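Outer surface protein (Borrelia burgdorferi, PDB 5IZT) is of unknown function but belongs to a family of Borrelia surface proteins related to CRASP-1, and folds in its C-terminal part into an all-helical domain. Local coordinates at residues A[198-204]-A[253-258]; A[349-353]-A[376-381]. One frame throughout, in Å; residues are numbered along the deposited sequence.

How the contacts relate
Both contacts tie together parts of one all-helical, single-chain domain for which no ligand or active site is known. Contact 1 lays the loop that follows helix 179-197 over the C-terminal end of helix 243-255; contact 2 packs helix 322-359 against helix 366-395. They come in series along the chain, with centres about 21 Å apart and nearest atoms about 4 Å apart without touching. Helix 322-359 serves both: R343 on it binds D257 and A254 of contact 1, while Q349 to L353, further along, form one side of contact 2. Contact 1 is partly buried and rich in aromatic rings; contact 2 is a buried helix pair.

Contact 1: residues A[198-204]-A[253-258]; sequences TQNNFGF and YALMDF
F258 is clasped by the loop 198-204, whose residues meet its ring over a face and along its rim. N200 supplies the face contact, a CH-pi interaction in which CB stands 3.9 Å from the centroid of the F258 ring and 16° off the ring normal. The other face rests on the turn that carries F258, over A254 CA and Y253 O, leaving the ring sandwiched between the two pieces of backbone. T198 O comes to the ring edge in its plane, 3.8 Å from F258 CZ.

Among the aromatic pairs, F258 turns an edge toward the face of F204, the planes 61° apart. F204 in turn sends CE2 to 3.5 Å from CD2 of Y253, at an oblique ring angle, and the three rings form an aromatic cluster. CG of F204 lies anti to the backbone N (chi1 169°), which brings its ring against both, F258 CD1 over one face and Y253 CD2 at the edge. Nearer the surface, F202 CD1 reaches F258 CB at 3.8 Å, while D257 O lies at the edge of the F202 ring.

Helix 243-255 ends in a Schellman motif: F258 N bonds to Y253 O and D257 N to A254 O, with D257 at positive phi as the C-prime residue. This turns F258 toward loop 198-204.

No hydrogen bond joins the two segments. N200 OD1 accepts from F202 N at 2.9 Å, an Asx turn with the donor tilted from the carbonyl plane but nearer the C=O line, and from F204 N at 3.2 Å, in that plane but sharply bent from the C=O direction. One amide oxygen thus gathers the bend presenting F202 and F204. Outside, D257 makes a salt bridge with R343 of helix 322-359, and Y253 OH is hydrogen-bonded to E206.

Contact 2: residues A[349-353]-A[376-381]; sequences QADGL and RYLDNM
L353 lies over the ring of Y377, and this pairing forms the apolar centre of the contact. CB of L353 stands 3.9 Å from the centroid of the Y377 ring, only 9° off the normal, and CD1 extends past the rim, 3.9 Å from Y377 CD2. The opposite face is covered by CG of R376, the preceding residue on the same helix, so the tyrosine is sandwiched between a leucine and the aliphatic part of an arginine, which would restrict its tilt.

Beside this sandwich, M381 reaches to the A350 backbone. Its chain runs extended through chi2, and its methyl CE ends 3.5 Å from A350 N and 3.9 Å from A350 CB. Nearer its base, M381 CG packs on Q349 CB at 3.7 Å.

The two helices, 322-359 and 366-395, run antiparallel here, their local axes 9.9 Å apart at an angle of 168°. They are joined by the short connection that follows helix 322-359, making a helical hairpin in the all-helical domain. At G352, which has no side chain, the phenol end of Y377 comes close to the backbone, with OH 3.2 Å from G352 O.

Further out, the side chain of Q349 bends at chi2 and its amide lies across N380. N380 ND2 donates to Q349 OE1 over 3.1 Å, approaching from above the carbonyl plane, with the two amide planes 63° apart. The same oxygen lies at the edge of the Y377 ring, while Q349 NE2 is hydrogen-bonded to E345 one turn back. Both ends of this buried amide are therefore engaged, which is consistent with a defined flip, OE1 toward N380 and NE2 toward E345, and sets a polar edge beside the Leu-Tyr-Met packing.

Contact 1: residues A[198-204]-A[253-258]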
loop_
_atom_site.group_PDB
_atom_site.type_symbol
_atom_site.label_atom_id
_atom_site.label_comp_id
_atom_site.label_asym_id
_atom_site.label_seq_id
_atom_site.Cartn_x
_atom_site.Cartn_y
_atom_site.Cartn_z
ATOM N N THR A 198 -4.749 -8.938 -2.650
ATOM C CA THR A 198 -4.402 -7.759 -3.434
ATOM C C THR A 198 -5.236 -7.642 -4.702
ATOM O O THR A 198 -5.153 -6.622 -5.394
ATOM C CB THR A 198 -2.921 -7.769 -3.824
ATOM O OG1 THR A 198 -2.692 -8.794 -4.797
ATOM C CG2 THR A 198 -2.047 -8.032 -2.614
ATOM N N GLN A 199 -6.062 -8.632 -5.009
ATOM C CA GLN A 199 -6.937 -8.549 -6.167
ATOM C C GLN A 199 -8.365 -8.224 -5.749
ATOM O O GLN A 199 -8.812 -8.561 -4.648
ATOM C CB GLN A 199 -6.911 -9.856 -6.966
ATOM C CG GLN A 199 -5.512 -10.426 -7.159
ATOM C CD GLN A 199 -4.611 -9.472 -7.925
ATOM O OE1 GLN A 199 -4.900 -9.116 -9.071
ATOM N NE2 GLN A 199 -3.529 -9.033 -7.289
ATOM N N ASN A 200 -9.074 -7.544 -6.643
ATOM C CA ASN A 200 -10.473 -7.221 -6.402
ATOM C C ASN A 200 -11.287 -8.496 -6.557
ATOM O O ASN A 200 -11.595 -8.910 -7.675
ATOM C CB ASN A 200 -10.940 -6.146 -7.373
ATOM C CG ASN A 200 -12.434 -5.924 -7.318
ATOM O OD1 ASN A 200 -13.124 -6.429 -6.421
ATOM N ND2 ASN A 200 -12.946 -5.159 -8.275
ATOM N N ASN A 201 -11.648 -9.118 -5.432
ATOM C CA ASN A 201 -12.529 -10.283 -5.417
ATOM C C ASN A 201 -13.950 -9.929 -4.996
ATOM O O ASN A 201 -14.700 -10.815 -4.566
ATOM C CB ASN A 201 -11.965 -11.360 -4.482
ATOM C CG ASN A 201 -10.517 -11.693 -4.783
ATOM O OD1 ASN A 201 -10.159 -11.954 -5.930
ATOM N ND2 ASN A 201 -9.674 -11.675 -3.752
ATOM N N PHE A 202 -14.339 -8.655 -5.106
ATOM C CA PHE A 202 -15.608 -8.183 -4.559
ATOM C C PHE A 202 -16.540 -7.581 -5.608
ATOM O O PHE A 202 -17.563 -6.996 -5.235
ATOM C CB PHE A 202 -15.386 -7.125 -3.466
ATOM C CG PHE A 202 -14.440 -7.533 -2.368
ATOM C CD1 PHE A 202 -13.665 -6.572 -1.730
ATOM C CD2 PHE A 202 -14.339 -8.855 -1.949
ATOM C CE1 PHE A 202 -12.790 -6.925 -0.716
ATOM C CE2 PHE A 202 -13.465 -9.217 -0.931
ATOM C CZ PHE A 202 -12.692 -8.251 -0.313
ATOM N N GLY A 203 -16.219 -7.677 -6.898
ATOM C CA GLY A 203 -17.008 -6.952 -7.887
ATOM C C GLY A 203 -16.931 -5.449 -7.725
ATOM O O GLY A 203 -17.785 -4.715 -8.235
ATOM N N PHE A 204 -15.913 -4.972 -7.022
ATOM C CA PHE A 204 -15.695 -3.542 -6.878
ATOM C C PHE A 204 -15.503 -2.923 -8.254
ATOM O O PHE A 204 -14.835 -3.499 -9.116
ATOM C CB PHE A 204 -14.470 -3.333 -5.991
ATOM C CG PHE A 204 -13.944 -1.931 -5.955
ATOM C CD1 PHE A 204 -14.316 -1.069 -4.940
ATOM C CD2 PHE A 204 -13.032 -1.498 -6.899
ATOM C CE1 PHE A 204 -13.807 0.217 -4.889
ATOM C CE2 PHE A 204 -12.513 -0.224 -6.853
ATOM C CZ PHE A 204 -12.904 0.638 -5.848
ATOM N N TYR A 253 -6.830 1.516 -4.559
ATOM C CA TYR A 253 -8.049 0.839 -4.094
ATOM C C TYR A 253 -7.707 -0.414 -3.303
ATOM O O TYR A 253 -8.373 -0.735 -2.304
ATOM C CB TYR A 253 -8.951 0.491 -5.279
ATOM C CG TYR A 253 -9.304 1.684 -6.148
ATOM C CD1 TYR A 253 -9.363 2.965 -5.608
ATOM C CD2 TYR A 253 -9.541 1.531 -7.519
ATOM C CE1 TYR A 253 -9.657 4.074 -6.408
ATOM C CE2 TYR A 253 -9.846 2.652 -8.333
ATOM C CZ TYR A 253 -9.906 3.903 -7.770
ATOM O OH TYR A 253 -10.211 5.006 -8.562
ATOM N N ALA A 254 -6.674 -1.143 -3.741
ATOM C CA ALA A 254 -6.243 -2.344 -3.034
ATOM C C ALA A 254 -5.674 -2.014 -1.659
ATOM O O ALA A 254 -5.868 -2.775 -0.703
ATOM C CB ALA A 254 -5.208 -3.097 -3.864
ATOM N N LEU A 255 -4.951 -0.896 -1.552
ATOM C CA LEU A 255 -4.429 -0.450 -0.266
ATOM C C LEU A 255 -5.555 -0.206 0.735
ATOM O O LEU A 255 -5.400 -0.472 1.939
ATOM C CB LEU A 255 -3.612 0.830 -0.470
ATOM C CG LEU A 255 -3.126 1.550 0.781
ATOM C CD1 LEU A 255 -2.164 0.668 1.594
ATOM C CD2 LEU A 255 -2.471 2.872 0.353
ATOM N N MET A 256 -6.688 0.306 0.249
ATOM C CA MET A 256 -7.891 0.550 1.036
ATOM C C MET A 256 -8.819 -0.657 1.081
ATOM O O MET A 256 -9.998 -0.513 1.439
ATOM C CB MET A 256 -8.635 1.766 0.466
ATOM C CG MET A 256 -7.718 2.943 0.314
ATOM S SD MET A 256 -7.361 3.574 1.961
ATOM C CE MET A 256 -8.824 4.579 2.183
ATOM N N ASP A 257 -8.317 -1.844 0.715
ATOM C CA ASP A 257 -9.064 -3.107 0.793
ATOM C C ASP A 257 -10.362 -3.082 -0.016
ATOM O O ASP A 257 -11.351 -3.739 0.340
ATOM C CB ASP A 257 -9.322 -3.490 2.249
ATOM C CG ASP A 257 -8.026 -3.798 2.996
ATOM O OD1 ASP A 257 -7.179 -4.539 2.454
ATOM O OD2 ASP A 257 -7.847 -3.301 4.118
ATOM N N PHE A 258 -10.346 -2.344 -1.122
ATOM C CA PHE A 258 -11.495 -2.231 -2.026
ATOM C C PHE A 258 -12.774 -1.876 -1.267
ATOM O O PHE A 258 -13.868 -2.325 -1.611
ATOM C CB PHE A 258 -11.657 -3.510 -2.849
ATOM C CG PHE A 258 -10.448 -3.823 -3.699
ATOM C CD1 PHE A 258 -10.181 -3.095 -4.850
ATOM C CD2 PHE A 258 -9.565 -4.810 -3.317
ATOM C CE1 PHE A 258 -9.050 -3.368 -5.616
ATOM C CE2 PHE A 258 -8.438 -5.093 -4.076
ATOM C CZ PHE A 258 -8.170 -4.374 -5.212
#

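Contact 2: residues A[349-353]-A[376-381]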
loop_
_atom_site.group_PDB
_atom_site.type_symbol
_atom_site.label_atom_id
_atom_site.label_comp_id
_atom_site.label_asym_id
_atom_site.label_seq_id
_atom_site.Cartn_x
_atom_site.Cartn_y
_atom_site.Cartn_z
ATOM N N GLN A 349 -3.597 5.202 9.687
ATOM C CA GLN A 349 -3.555 6.658 9.561
ATOM C C GLN A 349 -4.664 7.169 8.647
ATOM O O GLN A 349 -5.300 8.186 8.948
ATOM C CB GLN A 349 -2.187 7.101 9.038
ATOM C CG GLN A 349 -1.015 6.655 9.936
ATOM C CD GLN A 349 -1.014 7.366 11.280
ATOM O OE1 GLN A 349 -1.325 8.553 11.360
ATOM N NE2 GLN A 349 -0.648 6.650 12.338
ATOM N N ALA A 350 -4.896 6.497 7.512
ATOM C CA ALA A 350 -5.982 6.915 6.628
ATOM C C ALA A 350 -7.330 6.821 7.328
ATOM O O ALA A 350 -8.182 7.701 7.153
ATOM C CB ALA A 350 -5.981 6.093 5.337
ATOM N N ASP A 351 -7.543 5.760 8.116
ATOM C CA ASP A 351 -8.786 5.615 8.874
ATOM C C ASP A 351 -8.996 6.779 9.834
ATOM O O ASP A 351 -10.112 7.305 9.956
ATOM C CB ASP A 351 -8.773 4.310 9.662
ATOM C CG ASP A 351 -9.111 3.111 8.811
ATOM O OD1 ASP A 351 -9.616 3.295 7.686
ATOM O OD2 ASP A 351 -8.845 1.983 9.265
ATOM N N GLY A 352 -7.948 7.169 10.556
ATOM C CA GLY A 352 -8.101 8.276 11.481
ATOM C C GLY A 352 -8.333 9.583 10.751
ATOM O O GLY A 352 -9.159 10.400 11.171
ATOM N N LEU A 353 -7.657 9.769 9.614
ATOM C CA LEU A 353 -7.854 10.983 8.825
ATOM C C LEU A 353 -9.291 11.074 8.317
ATOM O O LEU A 353 -9.921 12.138 8.382
ATOM C CB LEU A 353 -6.846 10.999 7.671
ATOM C CG LEU A 353 -6.721 12.138 6.648
ATOM C CD1 LEU A 353 -5.322 12.184 6.106
ATOM C CD2 LEU A 353 -7.677 11.984 5.496
ATOM N N ARG A 376 -0.452 15.954 11.562
ATOM C CA ARG A 376 -0.905 14.772 12.297
ATOM C C ARG A 376 -0.619 13.467 11.569
ATOM O O ARG A 376 -0.219 12.489 12.212
ATOM C CB ARG A 376 -2.406 14.835 12.613
ATOM C CG ARG A 376 -2.835 13.668 13.512
ATOM C CD ARG A 376 -4.180 13.838 14.184
ATOM N NE ARG A 376 -4.495 12.660 14.999
ATOM C CZ ARG A 376 -5.638 12.490 15.660
ATOM N NH1 ARG A 376 -6.579 13.426 15.611
ATOM N NH2 ARG A 376 -5.846 11.389 16.369
ATOM N N TYR A 377 -0.794 13.426 10.250
ATOM C CA TYR A 377 -0.770 12.158 9.535
ATOM C C TYR A 377 0.365 12.004 8.526
ATOM O O TYR A 377 0.776 10.871 8.268
ATOM C CB TYR A 377 -2.103 11.923 8.802
ATOM C CG TYR A 377 -3.302 11.971 9.717
ATOM C CD1 TYR A 377 -3.622 10.900 10.545
ATOM C CD2 TYR A 377 -4.151 13.085 9.717
ATOM C CE1 TYR A 377 -4.750 10.952 11.396
ATOM C CE2 TYR A 377 -5.261 13.141 10.548
ATOM C CZ TYR A 377 -5.557 12.077 11.373
ATOM O OH TYR A 377 -6.662 12.155 12.187
ATOM N N LEU A 378 0.868 13.088 7.921
ATOM C CA LEU A 378 1.730 12.916 6.746
ATOM C C LEU A 378 3.005 12.149 7.084
ATOM O O LEU A 378 3.400 11.227 6.361
ATOM C CB LEU A 378 2.066 14.283 6.137
ATOM C CG LEU A 378 3.017 14.271 4.936
ATOM C CD1 LEU A 378 2.471 13.423 3.762
ATOM C CD2 LEU A 378 3.322 15.703 4.494
ATOM N N ASP A 379 3.683 12.531 8.167
ATOM C CA ASP A 379 4.938 11.867 8.513
ATOM C C ASP A 379 4.721 10.399 8.842
ATOM O O ASP A 379 5.537 9.544 8.469
ATOM C CB ASP A 379 5.610 12.595 9.679
ATOM C CG ASP A 379 6.192 13.934 9.270
ATOM O OD1 ASP A 379 6.994 13.974 8.304
ATOM O OD2 ASP A 379 5.792 14.956 9.870
ATOM N N ASN A 380 3.636 10.085 9.553
ATOM C CA ASN A 380 3.338 8.688 9.856
ATOM C C ASN A 380 3.112 7.882 8.581
ATOM O O ASN A 380 3.539 6.725 8.480
ATOM C CB ASN A 380 2.102 8.593 10.749
ATOM C CG ASN A 380 2.329 9.109 12.151
ATOM O OD1 ASN A 380 3.447 9.107 12.683
ATOM N ND2 ASN A 380 1.246 9.554 12.771
ATOM N N MET A 381 2.412 8.460 7.601
ATOM C CA MET A 381 2.175 7.741 6.349
ATOM C C MET A 381 3.462 7.553 5.551
ATOM O O MET A 381 3.719 6.466 5.021
ATOM C CB MET A 381 1.136 8.487 5.518
ATOM C CG MET A 381 -0.256 8.426 6.141
ATOM S SD MET A 381 -1.447 9.512 5.294
ATOM C CE MET A 381 -2.965 8.568 5.517
#